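Local coordinates for cytochrome c (Pseudomonas aeruginosa, PDB 6RTE), which oxidises dihydro-heme d1 to heme d1 at the end of the cofactor's biosynthesis, joining a heme c domain to an eight-bladed beta-propeller, at residues G402-S407 and W415-L420; A449-F454 and G493-G498; P146-V151 and E453-G458. One frame throughout, in Å; residues are numbered along the deposited sequence.

The three contacts lie in neighbouring parts of the heme d1-type propeller and follow its ring from one blade into the next. Contact 1 is within the blade that begins with strand 405-406. Contact 2 sets strand 449-454, first of the following blade, beside strand 491-496. Contact 3 joins the far end of strand 449-454 to residues 146-151. Centres of contacts 1 and 2 are about 12 Å apart, those of 2 and 3 about 8 Å. Contacts 2 and 3 lie where the first strand of the propeller (150-154) and the last (491-496) pair in one sheet, with strands 159-164 and 169-175, and close the ring. E453, which R406 of contact 1 reaches by a salt bridge, is shared by contacts 2 and 3.

Contact 1: residues G402-S407 and W415-L420; sequences GFFMRS and WTDTFL
D417 grips the backbone of F403 and F404 at the open end of a beta hairpin, away from its turn, in one propeller blade. Its CB points along the hairpin rather than across it, and CG, set between the backbone N and the carbonyl carbon (chi1 60°), brings the carboxylate over, equally far from the amides of F403 and F404. D417 OD1 accepts from F403 N at 3.0 Å on its syn side. On its anti side, well out of the carboxylate plane, D417 OD1 accepts from F419 N at 2.7 Å, closing an Asx turn. D417 OD2 accepts from F404 N at 3.1 Å, again syn, and lies at the edge of the F404 ring. Aspartate suits this place because its short arm offers both oxygens to two successive N-H groups. Glycine at 402 fits for want of room: G402 CA is 3.3 Å from D417 O, where a CB would collide.

Next along the hairpin, T416 OG1 donates to F404 O at 2.6 Å, almost in line with the carbonyl. Regular strand pairing is seen at R406 and W415, with W415 N to R406 O at 2.8 Å; the arginine's tip leads away to a salt bridge with E453. Apolar side chains meet at the open end. The edge of F404 points at the face of F419, planes 78° apart, while F403 brings its CB against F419 CB and its CD1 against L420 CD1, 4.0 Å away.

Backbone-to-backbone bonds at R406 and W415 thus give way to bonds from the side chains of T416 and D417. Three N-H donors around one buried carboxylate would probably stabilise its negative charge, and they fix the loop backbone on which F403, F404 and F419 are mounted.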
loop_
_atom_site.group_PDB
_atom_site.type_symbol
_atom_site.label_atom_id
_atom_site.label_comp_id
_atom_site.label_asym_id
_atom_site.label_seq_id
_atom_site.Cartn_x
_atom_site.Cartn_y
_atom_site.Cartn_z
ATOM N N GLY A 402 15.072 7.462 -0.854
ATOM C CA GLY A 402 13.701 7.859 -0.643
ATOM C C GLY A 402 12.734 6.747 -1.015
ATOM O O GLY A 402 13.131 5.658 -1.440
ATOM N N PHE A 403 11.444 7.048 -0.850
ATOM C CA PHE A 403 10.426 6.028 -1.052
ATOM C C PHE A 403 9.234 6.511 -1.873
ATOM O O PHE A 403 8.626 5.717 -2.598
ATOM C CB PHE A 403 9.932 5.501 0.300
ATOM C CG PHE A 403 9.191 4.199 0.205
ATOM C CD1 PHE A 403 9.882 2.995 0.165
ATOM C CD2 PHE A 403 7.810 4.172 0.141
ATOM C CE1 PHE A 403 9.207 1.793 0.068
ATOM C CE2 PHE A 403 7.133 2.969 0.045
ATOM C CZ PHE A 403 7.835 1.781 0.010
ATOM N N PHE A 404 8.888 7.798 -1.771
ATOM C CA PHE A 404 7.682 8.330 -2.389
ATOM C C PHE A 404 8.020 9.347 -3.472
ATOM O O PHE A 404 9.060 10.012 -3.426
ATOM C CB PHE A 404 6.767 8.994 -1.350
ATOM C CG PHE A 404 6.258 8.050 -0.305
ATOM C CD1 PHE A 404 5.270 7.128 -0.610
ATOM C CD2 PHE A 404 6.764 8.085 0.986
ATOM C CE1 PHE A 404 4.797 6.256 0.351
ATOM C CE2 PHE A 404 6.300 7.212 1.954
ATOM C CZ PHE A 404 5.318 6.296 1.639
ATOM N N MET A 405 7.109 9.467 -4.434
ATOM C CA MET A 405 7.232 10.423 -5.525
ATOM C C MET A 405 5.837 10.771 -6.015
ATOM O O MET A 405 5.002 9.879 -6.199
ATOM C CB MET A 405 8.077 9.853 -6.668
ATOM C CG MET A 405 8.790 10.907 -7.497
ATOM S SD MET A 405 10.337 10.271 -8.166
ATOM C CE MET A 405 10.963 11.728 -8.992
ATOM N N ARG A 406 5.587 12.059 -6.224
ATOM C CA ARG A 406 4.276 12.521 -6.646
ATOM C C ARG A 406 4.433 13.843 -7.373
ATOM O O ARG A 406 5.403 14.580 -7.161
ATOM C CB ARG A 406 3.330 12.687 -5.452
ATOM C CG ARG A 406 1.847 12.604 -5.805
ATOM C CD ARG A 406 1.445 11.181 -6.145
ATOM N NE ARG A 406 0.037 10.931 -5.864
ATOM C CZ ARG A 406 -0.962 11.147 -6.724
ATOM N NH1 ARG A 406 -0.720 11.631 -7.937
ATOM N NH2 ARG A 406 -2.211 10.878 -6.363
ATOM N N SER A 407 3.461 14.140 -8.229
ATOM C CA SER A 407 3.401 15.431 -8.905
ATOM C C SER A 407 1.954 15.693 -9.313
ATOM O O SER A 407 1.037 14.973 -8.910
ATOM C CB SER A 407 4.348 15.460 -10.110
ATOM O OG SER A 407 4.417 16.763 -10.648
ATOM N N TRP A 415 7.775 15.904 -6.429
ATOM C CA TRP A 415 7.971 15.981 -4.988
ATOM C C TRP A 415 8.385 14.607 -4.476
ATOM O O TRP A 415 7.646 13.632 -4.645
ATOM C CB TRP A 415 6.687 16.445 -4.292
ATOM C CG TRP A 415 6.119 17.756 -4.792
ATOM C CD1 TRP A 415 5.939 18.139 -6.095
ATOM C CD2 TRP A 415 5.634 18.843 -3.988
ATOM N NE1 TRP A 415 5.388 19.399 -6.149
ATOM C CE2 TRP A 415 5.187 19.850 -4.870
ATOM C CE3 TRP A 415 5.534 19.060 -2.614
ATOM C CZ2 TRP A 415 4.653 21.054 -4.418
ATOM C CZ3 TRP A 415 5.007 20.260 -2.166
ATOM C CH2 TRP A 415 4.574 21.241 -3.064
ATOM N N THR A 416 9.558 14.529 -3.845
ATOM C CA THR A 416 10.063 13.261 -3.323
ATOM C C THR A 416 10.731 13.521 -1.972
ATOM O O THR A 416 10.566 14.586 -1.369
ATOM C CB THR A 416 10.997 12.595 -4.345
ATOM O OG1 THR A 416 11.262 11.244 -3.944
ATOM C CG2 THR A 416 12.311 13.358 -4.467
ATOM N N ASP A 417 11.487 12.540 -1.480
ATOM C CA ASP A 417 11.948 12.558 -0.099
ATOM C C ASP A 417 13.237 11.753 0.031
ATOM O O ASP A 417 13.733 11.179 -0.941
ATOM C CB ASP A 417 10.870 11.981 0.827
ATOM C CG ASP A 417 10.517 10.544 0.472
ATOM O OD1 ASP A 417 11.394 9.665 0.619
ATOM O OD2 ASP A 417 9.372 10.293 0.027
ATOM N N THR A 418 13.779 11.727 1.257
ATOM C CA THR A 418 14.818 10.775 1.651
ATOM C C THR A 418 14.299 9.999 2.861
ATOM O O THR A 418 15.002 9.830 3.870
ATOM C CB THR A 418 16.140 11.475 1.966
ATOM O OG1 THR A 418 16.020 12.217 3.184
ATOM C CG2 THR A 418 16.534 12.419 0.830
ATOM N N PHE A 419 13.048 9.543 2.736
ATOM C CA PHE A 419 12.307 8.861 3.796
ATOM C C PHE A 419 13.114 7.773 4.482
ATOM O O PHE A 419 12.950 7.550 5.688
ATOM C CB PHE A 419 11.026 8.283 3.159
ATOM C CG PHE A 419 10.019 7.737 4.137
ATOM C CD1 PHE A 419 9.137 8.582 4.796
ATOM C CD2 PHE A 419 9.908 6.366 4.346
ATOM C CE1 PHE A 419 8.188 8.078 5.675
ATOM C CE2 PHE A 419 8.962 5.856 5.225
ATOM C CZ PHE A 419 8.099 6.717 5.889
ATOM N N LEU A 420 13.996 7.095 3.748
ATOM C CA LEU A 420 14.717 5.942 4.266
ATOM C C LEU A 420 16.150 6.262 4.682
ATOM O O LEU A 420 16.876 5.353 5.091
ATOM C CB LEU A 420 14.736 4.821 3.218
ATOM C CG LEU A 420 13.389 4.387 2.629
ATOM C CD1 LEU A 420 13.617 3.442 1.459
ATOM C CD2 LEU A 420 12.500 3.733 3.676
#

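Contact 2: residues A449-F454 and G493-G498; sequences AGHVEF and GKYNVG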
loop_
_atom_site.group_PDB
_atom_site.type_symbol
_atom_site.label_atom_id
_atom_site.label_comp_id
_atom_site.label_asym_id
_atom_site.label_seq_id
_atom_site.Cartn_x
_atom_site.Cartn_y
_atom_site.Cartn_z
ATOM N N ALA A 449 9.756 12.952 7.421
ATOM C CA ALA A 449 8.805 13.576 6.513
ATOM C C ALA A 449 8.732 12.743 5.243
ATOM O O ALA A 449 9.763 12.350 4.691
ATOM C CB ALA A 449 9.223 15.011 6.187
ATOM N N GLY A 450 7.518 12.467 4.779
ATOM C CA GLY A 450 7.376 11.675 3.577
ATOM C C GLY A 450 5.958 11.572 3.071
ATOM O O GLY A 450 5.010 11.618 3.851
ATOM N N HIS A 451 5.828 11.429 1.752
ATOM C CA HIS A 451 4.574 11.229 1.035
ATOM C C HIS A 451 3.818 12.532 0.814
ATOM O O HIS A 451 3.538 13.275 1.763
ATOM C CB HIS A 451 3.642 10.250 1.740
ATOM C CG HIS A 451 2.451 9.885 0.910
ATOM N ND1 HIS A 451 1.312 10.659 0.863
ATOM C CD2 HIS A 451 2.236 8.851 0.060
ATOM C CE1 HIS A 451 0.437 10.106 0.036
ATOM N NE2 HIS A 451 0.975 9.010 -0.460
ATOM N N VAL A 452 3.454 12.785 -0.439
ATOM C CA VAL A 452 2.818 14.026 -0.857
ATOM C C VAL A 452 1.591 13.679 -1.688
ATOM O O VAL A 452 1.660 12.819 -2.575
ATOM C CB VAL A 452 3.794 14.908 -1.660
ATOM C CG1 VAL A 452 3.087 16.149 -2.214
ATOM C CG2 VAL A 452 4.993 15.297 -0.794
ATOM N N GLU A 453 0.474 14.334 -1.390
ATOM C CA GLU A 453 -0.732 14.276 -2.208
ATOM C C GLU A 453 -1.240 15.699 -2.402
ATOM O O GLU A 453 -1.070 16.548 -1.525
ATOM C CB GLU A 453 -1.814 13.404 -1.552
ATOM C CG GLU A 453 -3.047 13.157 -2.407
ATOM C CD GLU A 453 -2.849 12.051 -3.421
ATOM O OE1 GLU A 453 -1.685 11.668 -3.658
ATOM O OE2 GLU A 453 -3.849 11.557 -3.969
ATOM N N PHE A 454 -1.853 15.955 -3.560
ATOM C CA PHE A 454 -2.375 17.271 -3.902
ATOM C C PHE A 454 -3.899 17.304 -3.829
ATOM O O PHE A 454 -4.569 16.271 -3.899
ATOM C CB PHE A 454 -1.944 17.686 -5.320
ATOM C CG PHE A 454 -0.457 17.779 -5.507
ATOM C CD1 PHE A 454 0.273 16.667 -5.895
ATOM C CD2 PHE A 454 0.203 18.978 -5.311
ATOM C CE1 PHE A 454 1.640 16.741 -6.070
ATOM C CE2 PHE A 454 1.581 19.067 -5.487
ATOM C CZ PHE A 454 2.298 17.945 -5.867
ATOM N N GLY A 493 -0.135 7.661 4.376
ATOM C CA GLY A 493 -0.615 8.186 3.110
ATOM C C GLY A 493 -1.905 8.969 3.262
ATOM O O GLY A 493 -2.682 8.749 4.195
ATOM N N LYS A 494 -2.104 9.927 2.348
ATOM C CA LYS A 494 -3.396 10.564 2.143
ATOM C C LYS A 494 -3.683 10.549 0.647
ATOM O O LYS A 494 -2.768 10.620 -0.182
ATOM C CB LYS A 494 -3.462 12.000 2.706
ATOM C CG LYS A 494 -2.804 13.100 1.872
ATOM C CD LYS A 494 -1.287 12.943 1.750
ATOM C CE LYS A 494 -0.601 12.822 3.090
ATOM N NZ LYS A 494 0.871 12.917 2.926
ATOM N N TYR A 495 -4.962 10.427 0.308
ATOM C CA TYR A 495 -5.368 10.053 -1.040
ATOM C C TYR A 495 -6.547 10.911 -1.449
ATOM O O TYR A 495 -7.617 10.837 -0.838
ATOM C CB TYR A 495 -5.703 8.560 -1.090
ATOM C CG TYR A 495 -4.546 7.729 -0.579
ATOM C CD1 TYR A 495 -4.371 7.509 0.783
ATOM C CD2 TYR A 495 -3.601 7.207 -1.449
ATOM C CE1 TYR A 495 -3.305 6.785 1.261
ATOM C CE2 TYR A 495 -2.526 6.474 -0.977
ATOM C CZ TYR A 495 -2.383 6.264 0.380
ATOM O OH TYR A 495 -1.318 5.529 0.867
ATOM N N ASN A 496 -6.330 11.740 -2.472
ATOM C CA ASN A 496 -7.331 12.678 -2.966
ATOM C C ASN A 496 -8.206 11.967 -3.986
ATOM O O ASN A 496 -7.705 11.482 -5.005
ATOM C CB ASN A 496 -6.645 13.897 -3.582
ATOM C CG ASN A 496 -7.637 14.955 -4.046
ATOM O OD1 ASN A 496 -8.039 14.983 -5.215
ATOM N ND2 ASN A 496 -8.042 15.827 -3.127
ATOM N N VAL A 497 -9.515 11.902 -3.710
ATOM C CA VAL A 497 -10.456 11.235 -4.611
ATOM C C VAL A 497 -10.236 11.694 -6.050
ATOM O O VAL A 497 -10.038 10.880 -6.963
ATOM C CB VAL A 497 -11.908 11.504 -4.172
ATOM C CG1 VAL A 497 -12.888 11.008 -5.234
ATOM C CG2 VAL A 497 -12.200 10.863 -2.831
ATOM N N GLY A 498 -10.298 13.007 -6.270
ATOM C CA GLY A 498 -10.227 13.534 -7.624
ATOM C C GLY A 498 -8.983 13.089 -8.364
ATOM O O GLY A 498 -9.046 12.681 -9.521
#
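H451 and K494 meet where two blades of the beta-propeller stand side by side, strand 449-454 of one running nearly parallel to strand 493-496 of the other. The short axes pass 6.6 Å apart at 18°, and side chains meet between them.

H451 comes first. With CG anti to the backbone N (chi1 -171°), its imidazole reaches across, and G493 CA sits over one face, 3.8 Å from the H451 ring centroid, in a CH-pi contact. Glycine suits position 493 because a CB there would run into the OH of Y495. At the ring edge, H451 ND1 accepts from K494 NZ at 3.1 Å, the ammonium lying close to the ring plane. The lysine slides past the histidine in the opposite direction, bent twice along its chain, and its NZ also bonds S464 OG and L462 O. A long, flexible chain suits such a buried polar cluster. F404 also meets the imidazole edge-to-face.

Two residues on, E453 CB lies 3.4 Å from K494 CD, and E453 CB and CG both rest on K494 O, a buried carbonyl that finds no hydrogen-bond partner. The E453 carboxylate is held at both oxygens: OE1 by the salt bridge to R406, OE2 by N496 N at 2.9 Å in a nearly straight bond (173°) that arrives on the anti side, somewhat out of the carboxylate plane. Glutamate is thus long enough to tie one blade to the backbone of the next.

F454 points away from 493-498, its ring edge-to-face with W415; its carbonyl faces N496. That asparagine is the N-cap of helix 497-501, its OD1 accepting from N499 N while its ND2 bonds N148 OD1, and N496 CB rests 3.2 Å from F454 O.

Contact 3: residues P146-V151 and E453-G458; sequences PLNLFV and EFTRDG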
loop_
_atom_site.group_PDB
_atom_site.type_symbol
_atom_site.label_atom_id
_atom_site.label_comp_id
_atom_site.label_asym_id
_atom_site.label_seq_id
_atom_site.Cartn_x
_atom_site.Cartn_y
_atom_site.Cartn_z
ATOM N N PRO A 146 -17.307 16.074 -3.020
ATOM C CA PRO A 146 -16.918 14.649 -2.956
ATOM C C PRO A 146 -15.625 14.337 -3.691
ATOM O O PRO A 146 -14.902 13.395 -3.307
ATOM C CB PRO A 146 -18.103 13.921 -3.608
ATOM C CG PRO A 146 -19.243 14.898 -3.573
ATOM C CD PRO A 146 -18.625 16.265 -3.652
ATOM N N LEU A 147 -15.314 15.076 -4.746
ATOM C CA LEU A 147 -14.137 14.791 -5.559
ATOM C C LEU A 147 -12.864 15.430 -5.015
ATOM O O LEU A 147 -11.783 15.190 -5.569
ATOM C CB LEU A 147 -14.380 15.266 -7.002
ATOM C CG LEU A 147 -15.505 14.514 -7.722
ATOM C CD1 LEU A 147 -15.716 15.076 -9.124
ATOM C CD2 LEU A 147 -15.231 13.016 -7.784
ATOM N N ASN A 148 -12.948 16.229 -3.950
ATOM C CA ASN A 148 -11.749 16.783 -3.337
ATOM C C ASN A 148 -11.514 16.248 -1.929
ATOM O O ASN A 148 -10.665 16.782 -1.209
ATOM C CB ASN A 148 -11.817 18.312 -3.319
ATOM C CG ASN A 148 -10.439 18.945 -3.332
ATOM O OD1 ASN A 148 -9.439 18.288 -3.640
ATOM N ND2 ASN A 148 -10.379 20.230 -3.008
ATOM N N LEU A 149 -12.245 15.214 -1.524
ATOM C CA LEU A 149 -11.999 14.562 -0.244
ATOM C C LEU A 149 -10.633 13.888 -0.216
ATOM O O LEU A 149 -10.195 13.285 -1.204
ATOM C CB LEU A 149 -13.063 13.499 0.032
ATOM C CG LEU A 149 -14.507 13.962 0.223
ATOM C CD1 LEU A 149 -15.403 12.736 0.384
ATOM C CD2 LEU A 149 -14.623 14.897 1.412
ATOM N N PHE A 150 -9.982 13.944 0.942
ATOM C CA PHE A 150 -8.808 13.124 1.205
ATOM C C PHE A 150 -9.174 11.979 2.138
ATOM O O PHE A 150 -9.854 12.183 3.148
ATOM C CB PHE A 150 -7.686 13.940 1.844
ATOM C CG PHE A 150 -7.031 14.909 0.917
ATOM C CD1 PHE A 150 -5.910 14.536 0.192
ATOM C CD2 PHE A 150 -7.513 16.202 0.794
ATOM C CE1 PHE A 150 -5.287 15.437 -0.646
ATOM C CE2 PHE A 150 -6.901 17.106 -0.052
ATOM C CZ PHE A 150 -5.784 16.717 -0.775
ATOM N N VAL A 151 -8.708 10.787 1.805
ATOM C CA VAL A 151 -8.694 9.671 2.742
ATOM C C VAL A 151 -7.318 9.663 3.400
ATOM O O VAL A 151 -6.295 9.518 2.718
ATOM C CB VAL A 151 -8.991 8.343 2.028
ATOM C CG1 VAL A 151 -8.913 7.157 2.991
ATOM C CG2 VAL A 151 -10.369 8.397 1.375
ATOM N N GLU A 453 0.474 14.334 -1.390
ATOM C CA GLU A 453 -0.732 14.276 -2.208
ATOM C C GLU A 453 -1.240 15.699 -2.402
ATOM O O GLU A 453 -1.070 16.548 -1.525
ATOM C CB GLU A 453 -1.814 13.404 -1.552
ATOM C CG GLU A 453 -3.047 13.157 -2.407
ATOM C CD GLU A 453 -2.849 12.051 -3.421
ATOM O OE1 GLU A 453 -1.685 11.668 -3.658
ATOM O OE2 GLU A 453 -3.849 11.557 -3.969
ATOM N N PHE A 454 -1.853 15.955 -3.560
ATOM C CA PHE A 454 -2.375 17.271 -3.902
ATOM C C PHE A 454 -3.899 17.304 -3.829
ATOM O O PHE A 454 -4.569 16.271 -3.899
ATOM C CB PHE A 454 -1.944 17.686 -5.320
ATOM C CG PHE A 454 -0.457 17.779 -5.507
ATOM C CD1 PHE A 454 0.273 16.667 -5.895
ATOM C CD2 PHE A 454 0.203 18.978 -5.311
ATOM C CE1 PHE A 454 1.640 16.741 -6.070
ATOM C CE2 PHE A 454 1.581 19.067 -5.487
ATOM C CZ PHE A 454 2.298 17.945 -5.867
ATOM N N THR A 455 -4.436 18.517 -3.694
ATOM C CA THR A 455 -5.846 18.758 -3.975
ATOM C C THR A 455 -6.129 18.467 -5.445
ATOM O O THR A 455 -5.220 18.396 -6.278
ATOM C CB THR A 455 -6.234 20.202 -3.667
ATOM O OG1 THR A 455 -5.310 21.093 -4.312
ATOM C CG2 THR A 455 -6.235 20.469 -2.166
ATOM N N ARG A 456 -7.418 18.321 -5.769
ATOM C CA ARG A 456 -7.775 17.908 -7.125
ATOM C C ARG A 456 -7.267 18.904 -8.163
ATOM O O ARG A 456 -6.870 18.498 -9.259
ATOM C CB ARG A 456 -9.291 17.714 -7.246
ATOM C CG ARG A 456 -10.129 18.961 -6.991
ATOM C CD ARG A 456 -11.625 18.663 -7.086
ATOM N NE ARG A 456 -12.009 18.141 -8.401
ATOM C CZ ARG A 456 -13.204 18.318 -8.963
ATOM N NH1 ARG A 456 -14.148 19.009 -8.337
ATOM N NH2 ARG A 456 -13.454 17.808 -10.161
ATOM N N ASP A 457 -7.242 20.194 -7.831
ATOM C CA ASP A 457 -6.755 21.224 -8.745
ATOM C C ASP A 457 -5.271 21.535 -8.565
ATOM O O ASP A 457 -4.754 22.431 -9.243
ATOM C CB ASP A 457 -7.574 22.511 -8.574
ATOM C CG ASP A 457 -7.366 23.163 -7.215
ATOM O OD1 ASP A 457 -6.665 22.567 -6.365
ATOM O OD2 ASP A 457 -7.900 24.272 -6.992
ATOM N N GLY A 458 -4.576 20.830 -7.673
ATOM C CA GLY A 458 -3.146 21.014 -7.510
ATOM C C GLY A 458 -2.724 22.261 -6.770
ATOM O O GLY A 458 -1.518 22.529 -6.684
HETATM O O HOH W 1 -8.329 22.912 -3.832
#
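From L147 to F150 and from E453 to R456 the two backbones run nearly opposite, 160° apart, without strand pairing, coming nearest at N148 and R456, whose CA atoms are 5.6 Å apart. The contact belongs to a junction between propeller blades: residues 146-151 lead into strand 150-154, and strand 449-454 ends in a type I beta turn from T455 to G458.

N148 provides the polar link. N148 OD1 accepts from R456 N at 2.9 Å, the donor standing 38° out of the carbonyl plane, and it also takes a bond from N496 ND2. An asparagine can thus tie the turn and the closing strand through one oxygen. The R456 chain runs on past the amide, its CG 3.5 Å from N148 OD1, then bends at chi3 (-59°) so that the guanidinium lies against L147. L147 CB sits over the centre of one guanidinium face, 3.8 Å from R456 CZ, while NH1 forms a salt bridge with D145. Flat and charged, arginine offers a face for apolar packing and still offers NH1 to D145.

E453 CG approaches the F150 ring edge in the plane, 3.6 Å from F150 CE1, and F150 CZ reaches F454 O at 3.4 Å. A flat phenyl ring can lie edge-on to the E453 methylene and the T455 backbone while it reaches the T455 methyl, CG2.

Within the turn, T455 OG1 donates to D457 OD1 at 2.9 Å. D457 OD1 also accepts from a water at 3.1 Å, which N148 ND2 joins by a weak bond.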